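Local coordinates for PTS EIIA type-4 domain-containing protein (Streptococcus agalactiae NEM316, PDB 4TKZ), which is a component of the bacterial phosphotransferase system, probably relaying phosphoryl groups for sugar uptake as an EIIA protein of the mannose-fructose type, at residues 63-67 with 68-72; 115-118 with 119-123. All blocks are in the same frame, centred on the assembly; numbering follows the deposited sequence.

Overall arrangement
The two contacts lie in one alpha/beta fold built round a parallel sheet: contact 1 starts a helix, and contact 2 is the internal bonding of another. Contact 1 is the junction between strand 57-62 and helix 68-76, where a turn runs into a helix start; contact 2 lies wholly along helix 110-122. Their centres are 19 Å apart, their nearest atoms about 10 Å, and they do not touch. Both reach the second subunit, contact 1 through the loop and contact 2 through His121 and its neighbours. The link to the probable active site runs through contact 1: Asp63 is hydrogen-bonded to His9, probably the phosphorylated histidine by analogy with mannose-type EIIA domains.

Contact 1. Residues 63-67 with 68-72; sequences DLLGG and TPFNV
Leu65 and Phe70 each swing CG away from the backbone N (chi1 178° and 176°), which sets the two side chains alongside one another at a strand-to-helix junction of the alpha/beta fold. Leu65 CD1 comes over one face of the Phe70 ring, 3.9 Å from its centroid and displaced toward the rim, in a CH-pi contact. Phe70 also packs on Val87 and Ser89 of strand 84-89, and Leu65 touches the same Ser89.

The junction combines two standard elements. A type II turn from Leu64 to Gly67 is closed by Gly67 N bonding to Leu64 O at 3.1 Å, with Gly66 in the third position, whose positive phi glycine tolerates readily. Gly67 is then the N-cap of helix 68-76, and its carbonyl begins the helical bonding: Asn71 N reaches Gly67 O at 2.8 Å.

One water ties loop to helix. It donates to Asp63 OD1 (2.9 Å) and to Leu64 O (2.7 Å) and accepts from Phe70 N (3.0 Å), so that a first-turn amide is satisfied through solvent. The other carboxylate oxygen, Asp63 OD2, is hydrogen-bonded to His9 ND1, and OD1 also lies 3.8 Å from Pro69 CG. As His9 is probably the phosphorylatable histidine, as in mannose-type EIIA domains, these two polar links probably position a supporting carboxylate beside it.

Asn71 turns its amide back toward Gly66: OD1 lies in plane at the edge of the Phe70 ring, while ND2 makes a weak, bent bond to Gly66 O, 3.0 Å long with an N-H...O angle of 123°.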
# COMPACT_ATOMS: atom_id res chain seq x y z
N ASP A 63 -2.58 4.31 -6.10
CA ASP A 63 -2.23 4.56 -4.71
C ASP A 63 -3.21 5.44 -3.96
O ASP A 63 -3.65 5.09 -2.86
CB ASP A 63 -0.79 5.07 -4.56
CG ASP A 63 -0.47 6.27 -5.43
OD1 ASP A 63 -1.30 6.67 -6.28
OD2 ASP A 63 0.64 6.82 -5.27
N LEU A 64 -3.58 6.56 -4.57
CA LEU A 64 -4.11 7.66 -3.80
C LEU A 64 -5.23 8.36 -4.56
O LEU A 64 -5.04 8.80 -5.69
CB LEU A 64 -2.97 8.63 -3.51
CG LEU A 64 -3.09 9.65 -2.38
CD1 LEU A 64 -3.36 8.95 -1.04
CD2 LEU A 64 -1.80 10.45 -2.32
N LEU A 65 -6.40 8.46 -3.92
CA LEU A 65 -7.55 9.15 -4.49
C LEU A 65 -7.21 10.59 -4.84
O LEU A 65 -6.73 11.35 -4.00
CB LEU A 65 -8.72 9.14 -3.51
CG LEU A 65 -9.97 9.88 -3.97
CD1 LEU A 65 -10.59 9.16 -5.15
CD2 LEU A 65 -10.96 10.00 -2.82
N GLY A 66 -7.47 10.96 -6.09
CA GLY A 66 -7.27 12.34 -6.50
C GLY A 66 -5.86 12.63 -6.97
O GLY A 66 -5.57 13.74 -7.40
N GLY A 67 -4.99 11.63 -6.89
CA GLY A 67 -3.64 11.78 -7.41
C GLY A 67 -3.56 11.54 -8.91
O GLY A 67 -4.51 11.08 -9.53
N THR A 68 -2.42 11.85 -9.50
CA THR A 68 -2.23 11.70 -10.96
C THR A 68 -2.49 10.27 -11.46
O THR A 68 -3.23 10.09 -12.42
CB THR A 68 -0.87 12.24 -11.42
OG1 THR A 68 -0.85 13.66 -11.23
CG2 THR A 68 -0.61 11.94 -12.91
N PRO A 69 -1.89 9.24 -10.81
CA PRO A 69 -2.21 7.88 -11.25
C PRO A 69 -3.70 7.57 -11.26
O PRO A 69 -4.17 6.92 -12.20
CB PRO A 69 -1.51 7.01 -10.19
CG PRO A 69 -0.34 7.81 -9.78
CD PRO A 69 -0.83 9.25 -9.79
N PHE A 70 -4.43 8.00 -10.23
CA PHE A 70 -5.85 7.70 -10.16
C PHE A 70 -6.57 8.53 -11.23
O PHE A 70 -7.41 8.01 -11.98
CB PHE A 70 -6.40 8.03 -8.78
CG PHE A 70 -7.88 7.84 -8.66
CD1 PHE A 70 -8.42 6.59 -8.39
CD2 PHE A 70 -8.74 8.92 -8.82
CE1 PHE A 70 -9.79 6.42 -8.29
CE2 PHE A 70 -10.11 8.76 -8.72
CZ PHE A 70 -10.64 7.52 -8.46
N ASN A 71 -6.25 9.82 -11.29
CA ASN A 71 -6.92 10.72 -12.23
C ASN A 71 -6.74 10.32 -13.70
O ASN A 71 -7.71 10.28 -14.47
CB ASN A 71 -6.43 12.16 -12.03
CG ASN A 71 -6.88 12.76 -10.70
OD1 ASN A 71 -7.76 12.23 -10.02
ND2 ASN A 71 -6.26 13.88 -10.32
N VAL A 72 -5.50 10.03 -14.09
CA VAL A 72 -5.22 9.55 -15.43
C VAL A 72 -5.92 8.22 -15.71
O VAL A 72 -6.46 8.03 -16.79
CB VAL A 72 -3.70 9.38 -15.67
CG1 VAL A 72 -3.43 8.51 -16.88
CG2 VAL A 72 -3.03 10.73 -15.83
O HOH W 1 -3.07 8.51 -7.56

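Contact 2. Residues 115-118 with 119-123; sequences KVIT and SSHEG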
# COMPACT_ATOMS: atom_id res chain seq x y z
N LYS A 115 -15.00 -8.21 -4.16
CA LYS A 115 -14.19 -9.03 -3.27
C LYS A 115 -12.87 -8.34 -2.95
O LYS A 115 -12.36 -8.42 -1.84
CB LYS A 115 -13.93 -10.37 -3.95
CG LYS A 115 -13.31 -11.42 -3.07
CD LYS A 115 -13.60 -12.80 -3.65
CE LYS A 115 -15.06 -12.90 -4.07
NZ LYS A 115 -15.36 -14.18 -4.78
N VAL A 116 -12.32 -7.64 -3.94
CA VAL A 116 -11.04 -6.97 -3.79
C VAL A 116 -11.16 -5.81 -2.80
O VAL A 116 -10.31 -5.61 -1.94
CB VAL A 116 -10.51 -6.48 -5.15
CG1 VAL A 116 -9.37 -5.50 -4.98
CG2 VAL A 116 -10.07 -7.67 -6.01
N ILE A 117 -12.25 -5.06 -2.92
CA ILE A 117 -12.54 -3.94 -2.03
C ILE A 117 -12.72 -4.42 -0.60
O ILE A 117 -12.17 -3.84 0.36
CB ILE A 117 -13.84 -3.24 -2.45
CG1 ILE A 117 -13.67 -2.54 -3.80
CG2 ILE A 117 -14.28 -2.24 -1.38
CD1 ILE A 117 -12.60 -1.49 -3.80
N THR A 118 -13.51 -5.47 -0.45
CA THR A 118 -13.79 -6.05 0.85
C THR A 118 -12.49 -6.44 1.54
O THR A 118 -12.26 -6.07 2.70
CB THR A 118 -14.69 -7.28 0.72
OG1 THR A 118 -15.98 -6.88 0.23
CG2 THR A 118 -14.84 -7.99 2.06
N SER A 119 -11.64 -7.17 0.82
CA SER A 119 -10.37 -7.64 1.40
C SER A 119 -9.46 -6.47 1.75
O SER A 119 -8.75 -6.52 2.75
CB SER A 119 -9.67 -8.61 0.45
OG SER A 119 -10.33 -9.87 0.42
N SER A 120 -9.49 -5.42 0.92
CA SER A 120 -8.66 -4.23 1.15
C SER A 120 -8.98 -3.61 2.49
O SER A 120 -8.09 -3.26 3.27
CB SER A 120 -8.86 -3.21 0.01
OG SER A 120 -8.63 -3.80 -1.24
N HIS A 121 -10.27 -3.50 2.77
CA HIS A 121 -10.76 -2.94 4.03
C HIS A 121 -10.48 -3.89 5.19
O HIS A 121 -10.05 -3.46 6.26
CB HIS A 121 -12.26 -2.70 3.93
CG HIS A 121 -12.63 -1.46 3.17
ND1 HIS A 121 -12.37 -0.20 3.65
CD2 HIS A 121 -13.25 -1.29 1.98
CE1 HIS A 121 -12.81 0.70 2.79
NE2 HIS A 121 -13.34 0.06 1.76
N GLU A 122 -10.73 -5.18 4.98
CA GLU A 122 -10.55 -6.16 6.04
C GLU A 122 -9.09 -6.30 6.44
O GLU A 122 -8.77 -6.79 7.52
CB GLU A 122 -11.13 -7.51 5.61
CG GLU A 122 -12.65 -7.51 5.49
CD GLU A 122 -13.21 -8.83 5.03
OE1 GLU A 122 -12.56 -9.50 4.19
OE2 GLU A 122 -14.31 -9.21 5.50
N GLY A 123 -8.19 -5.87 5.56
CA GLY A 123 -6.76 -5.98 5.81
C GLY A 123 -6.19 -4.88 6.69
O GLY A 123 -5.04 -4.96 7.13
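Successive turns of helix 110-122 meet here, with Ser120 gripping Val116 by both main chain and side chain. Val116 O receives Ser120 N at 3.0 Å and Ser120 OG at 2.6 Å, the two donors approaching from opposite faces of the carbonyl plane. The hydroxyl can do so because chi1 of -54° leaves OG beside its own backbone N and directed back toward the preceding turn, so that a buried polar side chain is satisfied within its own helix, one turn back. On the same side, Val116 and Ser120 both touch Met95 of helix 93-102.

The regular helical bonds continue through Lys115 O to Ser119 N, Ile117 O to His121 N and Thr118 O to Glu122 N. Of these acceptors, only Thr118 O has its amide donor in the carbonyl plane.

One turn apart, Ile117 and His121 run side by side. Ile117 CG2 meets the imidazole at its edge, in the ring plane, 3.6 Å from His121 CD2, while Ile117 O lies 3.2 Å from the same carbon. ND1, across the ring from CD2, hydrogen-bonds to ND1 of His121 of the second subunit; the two imidazole planes are within about 5° of each other. Ile124 of that subunit packs on Ile117, Ser120 and His121.

A further pair lies alongside in the same manner: Thr118 CG2 sits 3.5 Å from Glu122 OE1, with the extended glutamate chain passing Thr118 O, whereas Thr118 OG1 bonds back to Asp114 O.

The arrangement is typical of an alpha-helix with i to i+4 side-chain pairs, in which a serine hydroxyl shares the carbonyl one turn earlier, here on a helix that meets its partner at the dimer interface.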